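PDB 4PYR: putative branched-chain amino acid ABC transporter from Chromobacterium violaceum, which is of uncertain function but has the fold of a periplasmic binding protein, is seen with glutathione bound, and may act as an enzyme regulator like other LppC-family lipoproteins. Local coordinates for residues M227-P231 and A232-Y236; L253-D256 and A257-A261. All coordinates share one frame; numbering follows the deposited sequence. Where two conformers were deposited one is given.

Interaction 1 of 2, residues M227-P231 and A232-Y236; sequences MPAHP and AVQRY
Ala232 meets the imidazole of His230 twice. Its N donates to His230 ND1 at 3.1 Å, lying 15° out of the ring plane and therefore arriving at the ring edge, while its CB rests 3.5 Å from His230 CE1. The bond is bent, 136° at the hydrogen. Carrying CG opposite its own backbone N (chi1 -177°), His230 brings ND1 over the start of the helix, where Val233 N adds a second, weak bond to the same atom. Val233 also crosses the His230 side chain at about a right angle, its CG2 3.6 Å from His230 CB. All three side-chain carbons of Val233 gather round Met227 O, which is at the same time the acceptor for His230 N in a type I turn from Met227 to His230. Gln234 N then bonds His230 O at 3.0 Å, almost in line with the carbonyl. From there the extended Gln234 side chain runs back across the turn: CG comes 3.1 Å from Pro228 O, and NE2 lies 3.3 Å from Ala229 CA. In the conformer given, Arg235 CG lies over one face of the Tyr236 ring, offset toward its rim, and Arg235 NH2 donates to Tyr236 OH, a hydroxyl also bonded to Asp33. The whole is an N-cap: His230 occupies the capping position, with Pro231 following as the first residue of the helix, so that one imidazole nitrogen receives amide hydrogens at the start of the short, weakly bonded helix 231-235.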
loop_
_atom_site.group_PDB
_atom_site.type_symbol
_atom_site.label_atom_id
_atom_site.label_comp_id
_atom_site.label_asym_id
_atom_site.label_seq_id
_atom_site.Cartn_x
_atom_site.Cartn_y
_atom_site.Cartn_z
HETATM N N MSE A 227 -11.576 1.025 -9.908
HETATM C CA MSE A 227 -12.979 1.364 -9.680
HETATM C C MSE A 227 -13.205 2.806 -10.041
HETATM O O MSE A 227 -13.359 3.654 -9.176
HETATM C CB MSE A 227 -13.266 1.114 -8.194
HETATM C CG MSE A 227 -13.209 -0.363 -7.869
HETATM SE SE MSE A 227 -13.719 -0.595 -5.963
HETATM C CE MSE A 227 -15.614 -0.065 -6.071
ATOM N N PRO A 228 -13.232 3.121 -11.358
ATOM C CA PRO A 228 -13.410 4.499 -11.789
ATOM C C PRO A 228 -14.675 5.146 -11.231
ATOM O O PRO A 228 -14.671 6.359 -10.971
ATOM C CB PRO A 228 -13.483 4.412 -13.326
ATOM C CG PRO A 228 -13.372 2.976 -13.675
ATOM C CD PRO A 228 -12.941 2.208 -12.475
ATOM N N ALA A 229 -15.720 4.344 -11.011
ATOM C CA ALA A 229 -16.997 4.864 -10.510
ATOM C C ALA A 229 -17.186 4.804 -8.978
ATOM O O ALA A 229 -18.285 5.065 -8.469
ATOM C CB ALA A 229 -18.146 4.170 -11.211
ATOM N N HIS A 230 -16.128 4.444 -8.247
ATOM C CA HIS A 230 -16.124 4.577 -6.802
ATOM C C HIS A 230 -16.339 6.053 -6.479
ATOM O O HIS A 230 -15.694 6.902 -7.061
ATOM C CB HIS A 230 -14.751 4.073 -6.331
ATOM C CG HIS A 230 -14.540 4.049 -4.852
ATOM N ND1 HIS A 230 -14.428 5.188 -4.100
ATOM C CD2 HIS A 230 -14.268 3.022 -4.016
ATOM C CE1 HIS A 230 -14.178 4.867 -2.840
ATOM N NE2 HIS A 230 -14.045 3.559 -2.770
ATOM N N PRO A 231 -17.225 6.369 -5.517
ATOM C CA PRO A 231 -17.582 7.765 -5.238
ATOM C C PRO A 231 -16.388 8.651 -4.857
ATOM O O PRO A 231 -16.306 9.805 -5.226
ATOM C CB PRO A 231 -18.605 7.636 -4.083
ATOM C CG PRO A 231 -18.359 6.287 -3.499
ATOM C CD PRO A 231 -17.943 5.423 -4.651
ATOM N N ALA A 232 -15.436 8.110 -4.099
ATOM C CA ALA A 232 -14.260 8.899 -3.758
ATOM C C ALA A 232 -13.274 9.008 -4.909
ATOM O O ALA A 232 -12.692 10.056 -5.137
ATOM C CB ALA A 232 -13.576 8.314 -2.517
ATOM N N VAL A 233 -13.086 7.911 -5.634
ATOM C CA VAL A 233 -12.163 7.927 -6.738
ATOM C C VAL A 233 -12.587 9.049 -7.712
ATOM O O VAL A 233 -11.763 9.846 -8.106
ATOM C CB VAL A 233 -12.100 6.586 -7.457
ATOM C CG1 VAL A 233 -11.295 6.727 -8.747
ATOM C CG2 VAL A 233 -11.497 5.531 -6.570
ATOM N N GLN A 234 -13.876 9.149 -7.997
ATOM C CA GLN A 234 -14.380 10.122 -8.995
ATOM C C GLN A 234 -14.199 11.568 -8.639
ATOM O O GLN A 234 -14.046 12.415 -9.504
ATOM C CB GLN A 234 -15.894 9.940 -9.178
ATOM C CG GLN A 234 -16.292 8.654 -9.764
ATOM C CD GLN A 234 -17.758 8.631 -10.069
ATOM O OE1 GLN A 234 -18.582 9.255 -9.401
ATOM N NE2 GLN A 234 -18.081 7.936 -11.097
ATOM N N ARG A 235 -14.265 11.914 -7.359
ATOM C CA ARG A 235 -14.271 13.327 -7.044
ATOM C C ARG A 235 -12.896 13.994 -7.050
ATOM O O ARG A 235 -12.811 15.206 -7.028
ATOM C CB ARG A 235 -15.033 13.625 -5.731
ATOM C CG ARG A 235 -14.403 13.134 -4.474
ATOM C CD ARG A 235 -15.106 13.818 -3.295
ATOM N NE ARG A 235 -14.514 13.385 -2.059
ATOM C CZ ARG A 235 -14.986 12.373 -1.339
ATOM N NH1 ARG A 235 -16.068 11.726 -1.762
ATOM N NH2 ARG A 235 -14.374 12.013 -0.197
ATOM N N TYR A 236 -11.811 13.222 -7.072
ATOM C CA TYR A 236 -10.488 13.851 -7.080
ATOM C C TYR A 236 -9.857 13.825 -8.469
ATOM O O TYR A 236 -10.022 12.854 -9.203
ATOM C CB TYR A 236 -9.559 13.144 -6.095
ATOM C CG TYR A 236 -10.094 13.129 -4.696
ATOM C CD1 TYR A 236 -10.111 14.291 -3.932
ATOM C CD2 TYR A 236 -10.621 11.994 -4.160
ATOM C CE1 TYR A 236 -10.696 14.317 -2.683
ATOM C CE2 TYR A 236 -11.180 11.996 -2.877
ATOM C CZ TYR A 236 -11.217 13.176 -2.157
ATOM O OH TYR A 236 -11.802 13.206 -0.899
#

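Interaction 2 of 2, residues L253-D256 and A257-A261; sequences LGID and AYRLA
Arg259 lies alongside both Ile255 and Asp256, one turn back on the same helix. Its CB sits 3.7 Å from Asp256 O, and CG comes closer to the backbone, 3.3 Å from Ile255 O, the carbonyl that accepts the Arg259 amide hydrogen. CD then packs against Ile255 CG2 at 3.8 Å. A bend in the chain there (chi3 62°) folds the guanidinium over toward the carboxylate, where NH1 donates to Asp256 OD1 at 3.1 Å in a salt bridge. The bond is bent, 138° at the hydrogen, and the two planar groups stand 52° apart. NH1 comes to the syn side of OD1, though tilted out of the carboxylate plane. At the far tip, NH2 forms a second salt bridge, to Asp276, which probably offsets the nearby charge of Arg235. Asp256 is itself anchored, OD1 to Val278 N and OD2 to Thr279, so the carboxylate that receives Arg259 is held by the loop that follows strand 274-277. The pattern is an i to i+3 salt bridge on a regular alpha helix, as the Leu260 N to Asp256 O bond of 2.8 Å confirms, and the same helix carries Leu253 into the glutathione pocket.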
loop_
_atom_site.group_PDB
_atom_site.type_symbol
_atom_site.label_atom_id
_atom_site.label_comp_id
_atom_site.label_asym_id
_atom_site.label_seq_id
_atom_site.Cartn_x
_atom_site.Cartn_y
_atom_site.Cartn_z
ATOM N N LEU A 253 -2.018 7.845 -2.258
ATOM C CA LEU A 253 -1.695 7.767 -0.827
ATOM C C LEU A 253 -1.871 9.138 -0.208
ATOM O O LEU A 253 -2.385 9.260 0.923
ATOM C CB LEU A 253 -0.250 7.239 -0.659
ATOM C CG LEU A 253 0.217 7.099 0.790
ATOM C CD1 LEU A 253 -0.555 6.014 1.484
ATOM C CD2 LEU A 253 1.717 6.809 0.793
ATOM N N GLY A 254 -1.420 10.171 -0.904
ATOM C CA GLY A 254 -1.605 11.561 -0.463
ATOM C C GLY A 254 -3.054 11.966 -0.275
ATOM O O GLY A 254 -3.429 12.617 0.735
ATOM N N ILE A 255 -3.896 11.567 -1.232
ATOM C CA ILE A 255 -5.317 11.860 -1.127
ATOM C C ILE A 255 -5.834 11.228 0.155
ATOM O O ILE A 255 -6.512 11.910 0.938
ATOM C CB ILE A 255 -6.100 11.315 -2.325
ATOM C CG1 ILE A 255 -5.738 12.168 -3.556
ATOM C CG2 ILE A 255 -7.598 11.271 -2.055
ATOM C CD1 ILE A 255 -6.259 11.612 -4.837
ATOM N N ASP A 256 -5.640 9.948 0.340
ATOM C CA ASP A 256 -6.193 9.302 1.571
ATOM C C ASP A 256 -5.546 9.802 2.864
ATOM O O ASP A 256 -6.227 9.806 3.902
ATOM C CB ASP A 256 -6.089 7.796 1.487
ATOM C CG ASP A 256 -7.182 7.167 0.641
ATOM O OD1 ASP A 256 -8.122 7.854 0.179
ATOM O OD2 ASP A 256 -7.115 5.952 0.456
ATOM N N ALA A 257 -4.298 10.257 2.815
ATOM C CA ALA A 257 -3.630 10.796 4.039
ATOM C C ALA A 257 -4.373 12.083 4.459
ATOM O O ALA A 257 -4.641 12.293 5.650
ATOM C CB ALA A 257 -2.143 11.078 3.779
ATOM N N TYR A 258 -4.676 12.955 3.480
ATOM C CA TYR A 258 -5.450 14.121 3.719
ATOM C C TYR A 258 -6.797 13.719 4.355
ATOM O O TYR A 258 -7.185 14.274 5.396
ATOM C CB TYR A 258 -5.738 14.876 2.445
ATOM C CG TYR A 258 -6.683 16.022 2.719
ATOM C CD1 TYR A 258 -6.201 17.243 3.066
ATOM C CD2 TYR A 258 -8.076 15.881 2.601
ATOM C CE1 TYR A 258 -7.072 18.329 3.294
ATOM C CE2 TYR A 258 -8.939 16.932 2.850
ATOM C CZ TYR A 258 -8.429 18.139 3.207
ATOM O OH TYR A 258 -9.270 19.198 3.494
ATOM N N ARG A 259 -7.493 12.737 3.754
ATOM C CA ARG A 259 -8.824 12.381 4.216
ATOM C C ARG A 259 -8.813 11.818 5.611
ATOM O O ARG A 259 -9.685 12.163 6.411
ATOM C CB ARG A 259 -9.501 11.427 3.266
ATOM C CG ARG A 259 -9.658 12.032 1.845
ATOM C CD ARG A 259 -10.135 11.035 0.771
ATOM N NE ARG A 259 -11.454 10.490 1.064
ATOM C CZ ARG A 259 -11.903 9.295 0.738
ATOM N NH1 ARG A 259 -11.135 8.418 0.095
ATOM N NH2 ARG A 259 -13.135 8.955 1.039
ATOM N N LEU A 260 -7.850 10.945 5.878
ATOM C CA LEU A 260 -7.694 10.372 7.237
ATOM C C LEU A 260 -7.309 11.413 8.255
ATOM O O LEU A 260 -7.843 11.407 9.381
ATOM C CB LEU A 260 -6.664 9.267 7.263
ATOM C CG LEU A 260 -7.078 7.918 6.785
ATOM C CD1 LEU A 260 -5.839 7.024 6.850
ATOM C CD2 LEU A 260 -8.169 7.353 7.647
ATOM N N ALA A 261 -6.408 12.317 7.890
ATOM C CA ALA A 261 -6.012 13.403 8.798
ATOM C C ALA A 261 -7.201 14.207 9.225
ATOM O O ALA A 261 -7.352 14.522 10.421
ATOM C CB ALA A 261 -4.989 14.299 8.138
#

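Following the chain from the N terminus, interaction 1 closes first, turning the loop after helix 223-226 into helix 231-235; interaction 2 comes later, within helix 245-265. Each joins adjoining segments, so the two run in series and neither nest nor cross. They nevertheless touch in space, with centres about 15 Å apart. Tyr236 reaches helix 245-265 through OH, 3.2 Å from Arg259 CD, and through CE2, 3.7 Å from Ile255 CG2, while Ala232 CB lies 3.6 Å from Arg259 NH1. Asp276, the outer partner of Arg259, also touches His230, Pro231 and Ala232. Together they join both helices to strand 274-277 and, through Asp33, to helix 16-33.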